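Local coordinates for protein N-acetylneuraminate lyase (Peptoclostridium difficile, PDB 4WOZ) that is a lyase of the dihydrodipicolinate synthetase family, with a TIM-barrel fold, and assembles from four chains, at residues A[260-265]-A[281-286]; A[101-106]-A[138-143]; A[202-207]-A[228-233]; A[43-48]-A[83-88]; A[30-35]-A[70-75]. One frame throughout, in Å; residues are numbered along the deposited sequence.

Contact 1 of 5, residues A[260-265]-A[281-286]; sequences GLYQTI and QPMKEA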
# COMPACT_ATOMS: atom_id res chain seq x y z
N GLY A 260 -3.16 21.47 10.15
CA GLY A 260 -2.33 21.78 9.00
C GLY A 260 -0.92 21.94 9.52
O GLY A 260 -0.55 22.98 10.08
N LEU A 261 -0.12 20.89 9.32
CA LEU A 261 1.25 20.82 9.79
C LEU A 261 2.11 22.07 9.66
O LEU A 261 2.41 22.73 10.65
CB LEU A 261 1.98 19.66 9.10
CG LEU A 261 3.47 19.49 9.45
CD1 LEU A 261 3.64 19.28 10.94
CD2 LEU A 261 4.04 18.30 8.68
N TYR A 262 2.52 22.37 8.44
CA TYR A 262 3.39 23.51 8.21
C TYR A 262 2.78 24.87 8.54
O TYR A 262 3.46 25.72 9.10
CB TYR A 262 3.90 23.49 6.77
CG TYR A 262 4.71 22.25 6.48
CD1 TYR A 262 5.87 21.96 7.20
CD2 TYR A 262 4.31 21.34 5.49
CE1 TYR A 262 6.61 20.81 6.95
CE2 TYR A 262 5.05 20.19 5.24
CZ TYR A 262 6.19 19.93 5.97
OH TYR A 262 6.93 18.80 5.71
N GLN A 263 1.51 25.05 8.20
CA GLN A 263 0.84 26.32 8.49
C GLN A 263 0.81 26.57 9.99
O GLN A 263 1.13 27.66 10.45
CB GLN A 263 -0.59 26.33 7.95
CG GLN A 263 -0.69 26.35 6.43
CD GLN A 263 -0.62 24.96 5.82
OE1 GLN A 263 -0.25 23.99 6.48
NE2 GLN A 263 -0.97 24.87 4.54
N THR A 264 0.44 25.54 10.75
CA THR A 264 0.34 25.66 12.20
C THR A 264 1.68 25.85 12.90
O THR A 264 1.75 26.54 13.91
CB THR A 264 -0.39 24.45 12.80
OG1 THR A 264 -1.68 24.32 12.20
CG2 THR A 264 -0.56 24.63 14.31
N ILE A 265 2.74 25.25 12.37
CA ILE A 265 4.05 25.42 12.99
C ILE A 265 4.47 26.87 12.79
O ILE A 265 5.00 27.50 13.70
CB ILE A 265 5.13 24.49 12.37
CG1 ILE A 265 4.90 23.05 12.84
CG2 ILE A 265 6.52 24.95 12.78
CD1 ILE A 265 5.93 22.06 12.33
N GLN A 281 2.69 28.33 -1.87
CA GLN A 281 1.61 27.68 -2.59
C GLN A 281 2.22 26.51 -3.36
O GLN A 281 3.40 26.55 -3.71
CB GLN A 281 0.94 28.66 -3.57
CG GLN A 281 0.09 29.74 -2.92
CD GLN A 281 -1.13 29.18 -2.22
OE1 GLN A 281 -1.59 28.08 -2.53
NE2 GLN A 281 -1.68 29.93 -1.27
N PRO A 282 1.42 25.47 -3.67
CA PRO A 282 0.00 25.31 -3.35
C PRO A 282 -0.37 24.95 -1.91
O PRO A 282 -1.49 24.51 -1.66
CB PRO A 282 -0.44 24.24 -4.35
CG PRO A 282 0.76 23.36 -4.41
CD PRO A 282 1.90 24.36 -4.52
N MET A 283 0.56 25.11 -0.97
CA MET A 283 0.21 24.84 0.42
C MET A 283 -0.71 26.00 0.77
O MET A 283 -0.36 27.16 0.58
CB MET A 283 1.46 24.84 1.32
CG MET A 283 2.20 23.51 1.32
SD MET A 283 3.50 23.41 2.56
CE MET A 283 4.78 22.55 1.66
N LYS A 284 -1.90 25.69 1.26
CA LYS A 284 -2.89 26.71 1.57
C LYS A 284 -2.52 27.75 2.62
O LYS A 284 -1.84 27.46 3.60
CB LYS A 284 -4.21 26.05 2.00
CG LYS A 284 -4.20 25.54 3.43
CD LYS A 284 -5.53 24.90 3.81
CE LYS A 284 -5.78 23.65 2.99
NZ LYS A 284 -7.01 22.94 3.43
N GLU A 285 -2.99 28.97 2.38
CA GLU A 285 -2.78 30.06 3.31
C GLU A 285 -3.72 29.68 4.45
O GLU A 285 -4.80 29.15 4.20
CB GLU A 285 -3.22 31.37 2.67
CG GLU A 285 -2.81 32.62 3.42
CD GLU A 285 -3.43 33.87 2.82
OE1 GLU A 285 -3.34 34.06 1.59
OE2 GLU A 285 -4.00 34.67 3.59
N ALA A 286 -3.33 29.94 5.69
CA ALA A 286 -4.18 29.59 6.82
C ALA A 286 -5.51 30.34 6.78
O ALA A 286 -5.55 31.53 6.51
CB ALA A 286 -3.46 29.89 8.13
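Gln263 reaches from the start of helix 261-271 to the backbone of Lys284 in the loop 281-286. From CB the chain leaves with CG anti to the carbonyl carbon (chi1 -69°). Gln263 CG lies 3.3 Å and Gln263 CD 3.6 Å from Lys284 O. The chain bends at chi2 (85°), and this turns the amide towards the loop. Gln263 NE2 donates to Lys284 O over 2.9 Å, with an N-H...O angle of 163°. The oxygen lies in the plane of the Gln263 amide. The N-H comes in the carbonyl plane of Lys284, on a lone pair. Gln263 NE2 is 3.5 Å from Lys284 CG and 4.0 Å from Met283 CB. The rest of the Lys284 side chain leads away. Its NZ makes salt bridges to Glu127 and Asp125 of the second subunit. Beside the glutamine, Met283 SD meets Tyr262 CD2 at 3.7 Å. The sulfur stands obliquely to the ring, 4.8 Å from the centroid of Tyr262. Leu261 CD2 rests on one face of the same ring. At the helix start Gly260 is the N-cap residue, and its O accepts from both N and OG1 of Thr264. A hydrogen bond from a side-chain amide to a backbone carbonyl and a Met-aromatic contact join a helix that follows the TIM barrel to the loop before helix 288-301, next to a subunit interface.

Contact 2 of 5, residues A[101-106]-A[138-143]; sequences ELAKFT and NSVDNR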
# COMPACT_ATOMS: atom_id res chain seq x y z
N GLU A 101 26.05 20.21 -7.00
CA GLU A 101 26.39 21.62 -6.94
C GLU A 101 26.18 22.17 -5.53
O GLU A 101 26.98 22.97 -5.03
CB GLU A 101 25.55 22.43 -7.94
CG GLU A 101 25.49 23.92 -7.61
CD GLU A 101 25.30 24.81 -8.83
OE1 GLU A 101 24.32 24.62 -9.57
OE2 GLU A 101 26.14 25.71 -9.03
N LEU A 102 25.09 21.74 -4.89
CA LEU A 102 24.76 22.20 -3.54
C LEU A 102 25.73 21.63 -2.51
O LEU A 102 26.03 22.28 -1.51
CB LEU A 102 23.32 21.81 -3.19
CG LEU A 102 22.24 22.45 -4.06
CD1 LEU A 102 20.89 21.85 -3.70
CD2 LEU A 102 22.23 23.95 -3.85
N ALA A 103 26.22 20.42 -2.75
CA ALA A 103 27.16 19.80 -1.84
C ALA A 103 28.44 20.63 -1.85
O ALA A 103 29.08 20.82 -0.81
CB ALA A 103 27.46 18.37 -2.26
N LYS A 104 28.81 21.12 -3.03
CA LYS A 104 30.01 21.94 -3.18
C LYS A 104 29.79 23.29 -2.50
O LYS A 104 30.59 23.73 -1.68
CB LYS A 104 30.31 22.19 -4.66
CG LYS A 104 30.96 21.03 -5.39
CD LYS A 104 31.31 21.44 -6.82
CE LYS A 104 32.34 20.51 -7.44
NZ LYS A 104 31.87 19.10 -7.49
N PHE A 105 28.68 23.93 -2.86
CA PHE A 105 28.33 25.23 -2.29
C PHE A 105 28.35 25.20 -0.76
O PHE A 105 29.04 26.00 -0.14
CB PHE A 105 26.94 25.64 -2.78
CG PHE A 105 26.54 27.04 -2.39
CD1 PHE A 105 27.18 28.14 -2.95
CD2 PHE A 105 25.54 27.25 -1.45
CE1 PHE A 105 26.81 29.44 -2.60
CE2 PHE A 105 25.16 28.54 -1.09
CZ PHE A 105 25.80 29.64 -1.67
N THR A 106 27.61 24.27 -0.16
CA THR A 106 27.55 24.19 1.29
C THR A 106 28.88 23.80 1.93
O THR A 106 29.24 24.32 2.98
CB THR A 106 26.45 23.20 1.76
OG1 THR A 106 26.69 21.90 1.21
CG2 THR A 106 25.08 23.69 1.31
N ASN A 138 31.52 11.88 -2.90
CA ASN A 138 32.87 11.78 -3.45
C ASN A 138 33.27 13.08 -4.14
O ASN A 138 34.45 13.32 -4.38
CB ASN A 138 32.98 10.61 -4.44
CG ASN A 138 32.70 9.27 -3.79
OD1 ASN A 138 33.05 9.04 -2.63
ND2 ASN A 138 32.08 8.37 -4.54
N SER A 139 32.27 13.91 -4.45
CA SER A 139 32.51 15.19 -5.11
C SER A 139 33.06 16.25 -4.17
O SER A 139 33.56 17.28 -4.63
CB SER A 139 31.21 15.72 -5.73
OG SER A 139 30.80 14.93 -6.83
N VAL A 140 32.96 16.03 -2.86
CA VAL A 140 33.44 17.02 -1.91
C VAL A 140 34.20 16.45 -0.72
O VAL A 140 34.22 15.24 -0.48
CB VAL A 140 32.27 17.87 -1.36
CG1 VAL A 140 31.56 18.57 -2.50
CG2 VAL A 140 31.30 16.99 -0.58
N ASP A 141 34.83 17.34 0.03
CA ASP A 141 35.58 16.96 1.21
C ASP A 141 34.69 17.21 2.42
O ASP A 141 34.87 18.18 3.16
CB ASP A 141 36.86 17.80 1.30
CG ASP A 141 37.75 17.38 2.45
OD1 ASP A 141 37.97 16.16 2.61
OD2 ASP A 141 38.25 18.27 3.18
N ASN A 142 33.71 16.33 2.61
CA ASN A 142 32.76 16.45 3.71
C ASN A 142 32.32 15.05 4.15
O ASN A 142 32.92 14.04 3.76
CB ASN A 142 31.55 17.27 3.24
CG ASN A 142 30.95 18.12 4.35
OD1 ASN A 142 30.78 17.67 5.47
ND2 ASN A 142 30.63 19.36 4.02
N ARG A 143 31.26 15.00 4.96
CA ARG A 143 30.72 13.73 5.44
C ARG A 143 29.22 13.73 5.14
O ARG A 143 28.56 14.76 5.24
CB ARG A 143 30.95 13.60 6.95
CG ARG A 143 32.42 13.63 7.33
CD ARG A 143 32.61 13.85 8.83
NE ARG A 143 32.14 15.17 9.26
CZ ARG A 143 32.11 15.58 10.52
NH1 ARG A 143 32.53 14.78 11.49
NH2 ARG A 143 31.67 16.80 10.82
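Val140 and the helical pair Ala103 and Lys104 make the apolar part of this contact. One branch of the valine does the touching. Val140 CG1 lies 4.1 Å from Ala103 CB and 3.8 Å from Lys104 CG. It also approaches the helix backbone, 3.8 Å from Lys104 CA and equally close to Ala103 O. The first torsion of Val140 (-58°) sets CG1 anti to the carbonyl carbon and points it at the helix. Beyond CG, the Lys104 chain runs on past the valine towards Ser139, where NZ packs 3.9 Å from Ser139 CB.

The fold is a TIM barrel, and two neighbouring parts of its outer layer meet here. Helix 96-109 leads into strand 113-117. The loop 138-143 leads from helix 126-138 into strand 144-147, the next strand round the barrel. Ala103 also packs on Ile114 of strand 113-117.

The one polar approach across the pair is loose. Lys104 bends at its last torsion (chi4 59°), and NZ comes 3.8 Å from Ser139 O. The hydroxyl of Ser139 is engaged by Thr135 O.

Hydrogen bonds are found within each segment and to residues nearby. Thr106 OG1 donates to Leu102 O over 2.8 Å, and the same oxygen accepts from Thr106 N. Asn142 OD1 takes the backbone N-H of Arg143 at 2.8 Å. Asn142 ND2 bonds to Thr107 OG1 and Tyr111 O, which ties the loop to the last turn of helix 96-109 and to the loop after it.

Contact 3 of 5, residues A[202-207]-A[228-233]; sequences EMMLPA and RQIFEL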
# COMPACT_ATOMS: atom_id res chain seq x y z
N GLU A 202 7.17 12.41 17.08
CA GLU A 202 6.17 11.77 17.93
C GLU A 202 6.59 10.41 18.48
O GLU A 202 5.86 9.80 19.25
CB GLU A 202 4.84 11.61 17.17
CG GLU A 202 4.89 10.63 16.00
CD GLU A 202 5.44 11.24 14.71
OE1 GLU A 202 6.42 12.00 14.78
OE2 GLU A 202 4.88 10.94 13.63
N MET A 203 7.77 9.93 18.07
CA MET A 203 8.27 8.64 18.54
C MET A 203 9.71 8.77 19.05
O MET A 203 10.49 7.82 18.99
CB MET A 203 8.19 7.61 17.40
CG MET A 203 6.77 7.39 16.87
SD MET A 203 6.63 6.14 15.54
CE MET A 203 6.73 7.17 14.08
N MET A 204 10.04 9.95 19.55
CA MET A 204 11.38 10.23 20.05
C MET A 204 11.82 9.33 21.21
O MET A 204 12.94 8.80 21.20
CB MET A 204 11.48 11.70 20.47
CG MET A 204 12.85 12.13 21.00
SD MET A 204 12.93 13.90 21.35
CE MET A 204 14.51 14.35 20.62
N LEU A 205 10.94 9.15 22.19
CA LEU A 205 11.26 8.32 23.34
C LEU A 205 11.62 6.87 22.95
O LEU A 205 12.67 6.37 23.32
CB LEU A 205 10.10 8.34 24.34
CG LEU A 205 10.13 7.30 25.47
CD1 LEU A 205 11.51 7.27 26.14
CD2 LEU A 205 9.03 7.62 26.48
N PRO A 206 10.75 6.19 22.20
CA PRO A 206 11.11 4.81 21.83
C PRO A 206 12.35 4.71 20.95
O PRO A 206 13.07 3.71 20.99
CB PRO A 206 9.84 4.29 21.15
CG PRO A 206 9.18 5.53 20.62
CD PRO A 206 9.38 6.51 21.75
N ALA A 207 12.61 5.73 20.15
CA ALA A 207 13.78 5.69 19.28
C ALA A 207 15.05 5.90 20.12
O ALA A 207 16.08 5.28 19.86
CB ALA A 207 13.67 6.76 18.21
N ARG A 228 14.41 18.24 23.93
CA ARG A 228 15.65 18.03 24.66
C ARG A 228 15.38 17.31 25.98
O ARG A 228 16.15 16.43 26.37
CB ARG A 228 16.36 19.37 24.93
CG ARG A 228 17.67 19.22 25.70
CD ARG A 228 18.45 20.53 25.75
NE ARG A 228 18.99 20.89 24.44
CZ ARG A 228 20.07 20.35 23.89
NH1 ARG A 228 20.74 19.40 24.54
NH2 ARG A 228 20.48 20.74 22.69
N GLN A 229 14.30 17.67 26.66
CA GLN A 229 13.96 17.00 27.92
C GLN A 229 13.72 15.51 27.67
O GLN A 229 14.19 14.66 28.43
CB GLN A 229 12.72 17.64 28.56
CG GLN A 229 12.86 19.13 28.83
CD GLN A 229 11.63 19.72 29.50
OE1 GLN A 229 10.50 19.49 29.07
NE2 GLN A 229 11.84 20.51 30.55
N ILE A 230 12.99 15.18 26.61
CA ILE A 230 12.71 13.78 26.30
C ILE A 230 14.01 13.01 26.09
O ILE A 230 14.22 11.96 26.68
CB ILE A 230 11.84 13.63 25.02
CG1 ILE A 230 10.44 14.21 25.26
CG2 ILE A 230 11.71 12.15 24.64
CD1 ILE A 230 9.56 14.23 24.04
N PHE A 231 14.88 13.55 25.24
CA PHE A 231 16.15 12.91 24.93
C PHE A 231 17.02 12.77 26.19
O PHE A 231 17.48 11.68 26.51
CB PHE A 231 16.89 13.74 23.88
CG PHE A 231 18.05 13.03 23.23
CD1 PHE A 231 17.83 11.89 22.45
CD2 PHE A 231 19.35 13.48 23.40
CE1 PHE A 231 18.90 11.22 21.84
CE2 PHE A 231 20.43 12.82 22.80
CZ PHE A 231 20.20 11.69 22.02
N GLU A 232 17.22 13.87 26.90
CA GLU A 232 18.05 13.85 28.10
C GLU A 232 17.50 13.04 29.28
O GLU A 232 18.26 12.39 29.99
CB GLU A 232 18.38 15.29 28.51
CG GLU A 232 19.53 15.85 27.67
CD GLU A 232 19.75 17.33 27.85
OE1 GLU A 232 19.40 17.87 28.92
OE2 GLU A 232 20.30 17.96 26.92
N LEU A 233 16.19 13.08 29.50
CA LEU A 233 15.62 12.29 30.59
C LEU A 233 15.83 10.82 30.26
O LEU A 233 16.17 10.02 31.14
CB LEU A 233 14.12 12.57 30.72
CG LEU A 233 13.73 13.90 31.39
CD1 LEU A 233 12.27 14.20 31.09
CD2 LEU A 233 13.99 13.82 32.90
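On the helix whose Ile230 and Phe231 pack against Met204, Arg228 NH1 gives a hydrogen bond to Glu232 OE2 over 2.8 Å. This bond is part of a salt bridge. The oxygen lies close to the guanidinium plane, and NH1 meets it nearly along the C-O axis. Arg228 NH2 has further partners in Asp51 and in Lys49 O. The guanidinium therefore ties helix 220-235 to the loop before strand 52-55. It takes little part in the packing described next.

Met204 is the main side chain of that packing. CG stands opposite its own backbone N (chi1 -179°), and the chain runs straight out across Ile230 as far as the sulfur. Met204 CG is 3.8 Å from Ile230 CG2. Met204 SD is 3.8 Å from Ile230 CB. Rotation about CG-SD (chi3 -135°) bends the chain, and CE reaches Phe231 CB at 4.1 Å. The two side chains Met204 and Phe231 cross at about a right angle. Ile230 CG2 is shared, since Leu205 CB lies 4.1 Å from it.

Helix 204-209 and helix 220-235 are the last two helices of the eightfold barrel layer, with strand 214-217 between them in the chain. Gln246 of helix 239-259 packs on both Met204 and Ile230, and its OE1 accepts from Leu205 N at the start of helix 204-209. The side chains meet across the contact through aliphatic carbon and thioether sulfur. Its hold probably comes from close fit and burial, while charges are paired on another side of helix 220-235.

Contact 4 of 5, residues A[43-48]-A[83-88]; sequences HNIDVC and EEIKLI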
# COMPACT_ATOMS: atom_id res chain seq x y z
N HIS A 43 15.85 31.96 16.89
CA HIS A 43 14.91 31.37 17.83
C HIS A 43 15.35 29.96 18.21
O HIS A 43 15.31 29.57 19.38
CB HIS A 43 13.51 31.34 17.21
CG HIS A 43 12.47 30.73 18.09
ND1 HIS A 43 12.01 31.35 19.24
CD2 HIS A 43 11.78 29.57 17.99
CE1 HIS A 43 11.08 30.59 19.80
NE2 HIS A 43 10.92 29.51 19.06
N ASN A 44 15.77 29.19 17.21
CA ASN A 44 16.22 27.82 17.45
C ASN A 44 17.48 27.78 18.30
O ASN A 44 17.63 26.90 19.14
CB ASN A 44 16.48 27.10 16.12
CG ASN A 44 15.22 26.47 15.54
OD1 ASN A 44 14.58 25.64 16.18
ND2 ASN A 44 14.86 26.87 14.33
N ILE A 45 18.38 28.73 18.09
CA ILE A 45 19.63 28.77 18.85
C ILE A 45 19.44 29.30 20.27
O ILE A 45 19.82 28.65 21.25
CB ILE A 45 20.68 29.66 18.16
CG1 ILE A 45 20.99 29.13 16.77
CG2 ILE A 45 21.98 29.71 19.01
CD1 ILE A 45 21.86 30.05 15.95
N ASP A 46 18.82 30.47 20.38
CA ASP A 46 18.64 31.12 21.66
C ASP A 46 17.47 30.70 22.53
O ASP A 46 17.53 30.81 23.75
CB ASP A 46 18.60 32.64 21.45
CG ASP A 46 19.76 33.13 20.60
OD1 ASP A 46 20.87 32.60 20.76
OD2 ASP A 46 19.56 34.07 19.79
N VAL A 47 16.40 30.20 21.91
CA VAL A 47 15.24 29.80 22.70
C VAL A 47 15.07 28.29 22.77
O VAL A 47 14.89 27.74 23.86
CB VAL A 47 13.93 30.41 22.14
CG1 VAL A 47 12.78 30.10 23.08
CG2 VAL A 47 14.10 31.92 21.97
N CYS A 48 15.14 27.62 21.62
CA CYS A 48 15.00 26.17 21.57
C CYS A 48 16.26 25.48 22.08
O CYS A 48 16.20 24.36 22.57
CB CYS A 48 14.71 25.72 20.15
SG CYS A 48 13.18 26.39 19.48
N GLU A 83 29.47 30.04 13.87
CA GLU A 83 29.88 28.82 14.50
C GLU A 83 29.29 28.48 15.82
O GLU A 83 29.68 27.68 16.51
CB GLU A 83 31.36 28.74 14.60
CG GLU A 83 32.03 29.51 13.53
CD GLU A 83 32.37 28.69 12.39
OE1 GLU A 83 33.03 29.21 11.54
OE2 GLU A 83 32.00 27.55 12.34
N GLU A 84 28.28 29.18 16.12
CA GLU A 84 27.58 28.95 17.38
C GLU A 84 27.08 27.51 17.52
O GLU A 84 27.27 26.88 18.56
CB GLU A 84 26.44 29.95 17.53
CG GLU A 84 25.73 29.89 18.87
CD GLU A 84 25.07 31.21 19.23
OE1 GLU A 84 24.80 32.01 18.30
OE2 GLU A 84 24.82 31.44 20.43
N ILE A 85 26.43 26.98 16.48
CA ILE A 85 25.95 25.61 16.52
C ILE A 85 26.33 24.87 15.24
O ILE A 85 26.83 25.47 14.30
CB ILE A 85 24.41 25.52 16.70
CG1 ILE A 85 23.71 26.13 15.48
CG2 ILE A 85 24.00 26.22 17.99
CD1 ILE A 85 22.21 25.97 15.51
N LYS A 86 26.08 23.56 15.22
CA LYS A 86 26.39 22.72 14.08
C LYS A 86 25.41 22.89 12.93
O LYS A 86 24.25 23.26 13.13
CB LYS A 86 26.41 21.25 14.51
CG LYS A 86 27.40 20.96 15.62
CD LYS A 86 27.17 19.59 16.22
CE LYS A 86 27.86 19.46 17.57
NZ LYS A 86 27.52 18.17 18.23
N LEU A 87 25.88 22.60 11.72
CA LEU A 87 25.06 22.73 10.53
C LEU A 87 25.16 21.53 9.61
O LEU A 87 26.26 21.07 9.25
CB LEU A 87 25.47 23.98 9.74
CG LEU A 87 25.18 25.35 10.36
CD1 LEU A 87 25.78 26.43 9.47
CD2 LEU A 87 23.68 25.54 10.50
N ILE A 88 23.99 21.03 9.22
CA ILE A 88 23.91 19.91 8.29
C ILE A 88 23.11 20.43 7.10
O ILE A 88 22.05 21.04 7.26
CB ILE A 88 23.15 18.71 8.89
CG1 ILE A 88 23.95 18.13 10.07
CG2 ILE A 88 22.94 17.64 7.82
CD1 ILE A 88 23.26 16.95 10.73
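Ile45 lays its CG2 methyl over the carboxylate of Glu84. Ile45 CG2 is 3.4 Å from Glu84 CD and stands almost equally far from the two oxygens. The contact belongs to the outer layer of a TIM barrel, where helix 34-48 meets the turn that leads from helix 67-81 into strand 86-90. The other branch of Ile45 turns to the next residue of that turn. Ile45 CG1 is 3.6 Å from Ile85 CD1, and the two isoleucines cross at a slant. Ile85 has CG1 between its backbone N and carbonyl carbon (chi1 64°), and this carries CD1 to Ile45. Ile85 also packs on Leu53 of strand 52-55, while Ile45 touches Val81 of helix 67-81.

Two acidic side chains lie close together at one side of the contact. Arg42 makes salt bridges to both Asp46 OD2 and Glu84 OE1, and probably offsets the repulsion between the two acids. Helix 34-48 has a wider, pi-type turn at residues 44-48. There His43 O accepts from Val47 N and from Cys48 N. The two carboxylate planes are 56° apart, and Asp46 OD1 lies 4.1 Å from Glu84 OE2.

Contact 5 of 5, residues A[30-35]-A[70-75]; sequences GNINEK and KKRIFE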
# COMPACT_ATOMS: atom_id res chain seq x y z
N GLY A 30 4.99 34.69 -1.62
CA GLY A 30 5.84 33.53 -1.72
C GLY A 30 7.33 33.82 -1.80
O GLY A 30 8.13 32.92 -2.06
N ASN A 31 7.71 35.07 -1.56
CA ASN A 31 9.13 35.44 -1.60
C ASN A 31 9.76 35.20 -0.23
O ASN A 31 9.09 35.33 0.80
CB ASN A 31 9.30 36.91 -1.99
CG ASN A 31 8.80 37.21 -3.39
OD1 ASN A 31 7.62 37.46 -3.61
ND2 ASN A 31 9.71 37.17 -4.36
N ILE A 32 11.04 34.86 -0.23
CA ILE A 32 11.76 34.62 1.02
C ILE A 32 11.86 35.90 1.87
O ILE A 32 12.17 36.97 1.35
CB ILE A 32 13.20 34.12 0.75
CG1 ILE A 32 13.16 32.75 0.09
CG2 ILE A 32 13.99 34.08 2.05
CD1 ILE A 32 14.54 32.22 -0.30
N ASN A 33 11.58 35.76 3.16
CA ASN A 33 11.66 36.88 4.10
C ASN A 33 12.96 36.67 4.89
O ASN A 33 12.99 35.91 5.86
CB ASN A 33 10.45 36.84 5.05
CG ASN A 33 10.50 37.92 6.11
OD1 ASN A 33 11.54 38.53 6.35
ND2 ASN A 33 9.37 38.16 6.77
N GLU A 34 14.03 37.33 4.47
CA GLU A 34 15.31 37.16 5.13
C GLU A 34 15.29 37.44 6.63
O GLU A 34 15.86 36.68 7.41
CB GLU A 34 16.41 38.01 4.48
CG GLU A 34 17.79 37.53 4.89
CD GLU A 34 18.91 38.38 4.34
OE1 GLU A 34 18.85 38.77 3.16
OE2 GLU A 34 19.87 38.64 5.10
N LYS A 35 14.64 38.53 7.04
CA LYS A 35 14.60 38.83 8.46
C LYS A 35 13.91 37.68 9.19
O LYS A 35 14.41 37.19 10.20
CB LYS A 35 13.85 40.13 8.74
CG LYS A 35 13.91 40.52 10.22
CD LYS A 35 13.30 41.88 10.51
CE LYS A 35 11.79 41.86 10.40
NZ LYS A 35 11.21 43.15 10.86
N LYS A 70 17.60 28.03 -2.72
CA LYS A 70 18.24 27.07 -1.83
C LYS A 70 19.60 27.62 -1.41
O LYS A 70 19.98 27.53 -0.24
CB LYS A 70 18.41 25.72 -2.53
CG LYS A 70 17.10 24.99 -2.78
CD LYS A 70 17.32 23.69 -3.54
CE LYS A 70 16.00 22.99 -3.84
NZ LYS A 70 16.20 21.73 -4.60
N LYS A 71 20.33 28.18 -2.37
CA LYS A 71 21.64 28.74 -2.09
C LYS A 71 21.53 29.93 -1.14
O LYS A 71 22.32 30.04 -0.19
CB LYS A 71 22.32 29.17 -3.40
CG LYS A 71 22.82 28.00 -4.24
CD LYS A 71 23.44 28.48 -5.55
CE LYS A 71 24.09 27.33 -6.30
NZ LYS A 71 24.74 27.77 -7.58
N ARG A 72 20.58 30.83 -1.38
CA ARG A 72 20.44 31.98 -0.49
C ARG A 72 20.14 31.52 0.93
O ARG A 72 20.63 32.10 1.90
CB ARG A 72 19.35 32.95 -0.94
CG ARG A 72 19.14 34.05 0.10
CD ARG A 72 18.68 35.39 -0.45
NE ARG A 72 17.22 35.49 -0.58
CZ ARG A 72 16.57 36.65 -0.53
NH1 ARG A 72 17.23 37.78 -0.36
NH2 ARG A 72 15.24 36.67 -0.66
N ILE A 73 19.32 30.48 1.05
CA ILE A 73 18.97 29.95 2.36
C ILE A 73 20.23 29.41 3.04
O ILE A 73 20.46 29.67 4.22
CB ILE A 73 17.90 28.83 2.23
CG1 ILE A 73 16.57 29.45 1.78
CG2 ILE A 73 17.72 28.10 3.56
CD1 ILE A 73 15.53 28.44 1.38
N PHE A 74 21.05 28.66 2.30
CA PHE A 74 22.27 28.11 2.87
C PHE A 74 23.21 29.23 3.33
O PHE A 74 23.84 29.12 4.38
CB PHE A 74 22.98 27.21 1.87
CG PHE A 74 22.32 25.86 1.68
CD1 PHE A 74 22.01 25.06 2.78
CD2 PHE A 74 22.03 25.38 0.40
CE1 PHE A 74 21.42 23.81 2.62
CE2 PHE A 74 21.44 24.13 0.22
CZ PHE A 74 21.14 23.34 1.34
N GLU A 75 23.29 30.29 2.53
CA GLU A 75 24.16 31.42 2.88
C GLU A 75 23.66 32.15 4.12
O GLU A 75 24.44 32.47 5.02
CB GLU A 75 24.24 32.43 1.73
CG GLU A 75 25.05 31.98 0.53
CD GLU A 75 25.27 33.11 -0.45
OE1 GLU A 75 25.74 32.85 -1.58
OE2 GLU A 75 24.97 34.27 -0.10
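The backbones of Glu34 and Ile73 come nearest here, with CA atoms 8.5 Å apart, so side chains must span the gap. Ile32 does most of this. Its CB lies 3.6 Å from Arg72 NH2, and the two side chains slide past each other in opposite directions. Arg72 NH2 is also 3.7 Å from Ile32 O. The tip of the isoleucine goes deeper, and Ile32 CD1 meets Ile73 CG1 at 4.0 Å. Ile32 also touches Glu69, one turn before Ile73.

The lead-in and first turn of helix 34-48 meet helix 67-81, the next helix of the TIM barrel, with strand 52-55 between them in the chain. Ile73 packs inwards on Val55 of that strand, so the contact runs from the barrel wall out to the surface. Asn33 is the N-cap residue of helix 34-48, and its OD1 accepts from Gly36 N.

At the outer side a long salt bridge joins the helices. Glu34 OE1 is 4.0 Å from Arg72 NH1. The oxygen lies well out of the guanidinium plane, so the attraction is of charges only, without an N-H directed at it. The carboxylate and guanidinium planes are 74° apart. Arg72 bends at chi3 (87°), and its NH2 comes obliquely beside Ile32. The stronger partner of Glu34 is Arg38, whose NE makes a salt bridge to OE2.

All five contacts belong to one TIM barrel and the helices that follow it. Contacts 4 and 5 share helix 34-48, with centres about 17 Å apart, and their segments alternate along the chain. Contacts 5 and 2 touch: Lys71 NZ of helix 67-81 makes a salt bridge to Glu101 OE2 of helix 96-109. Contact 3 involves the last two barrel helices and lies across the chain's centre from contacts 2 and 5. Contact 1 comes last in the chain, about 18 Å from contact 5 between centres. Contacts 2, 4 and 5 lie on the early helices and strands, contact 3 on late helices and contact 1 on the C-terminal part, with subunit interfaces near contacts 1 and 3.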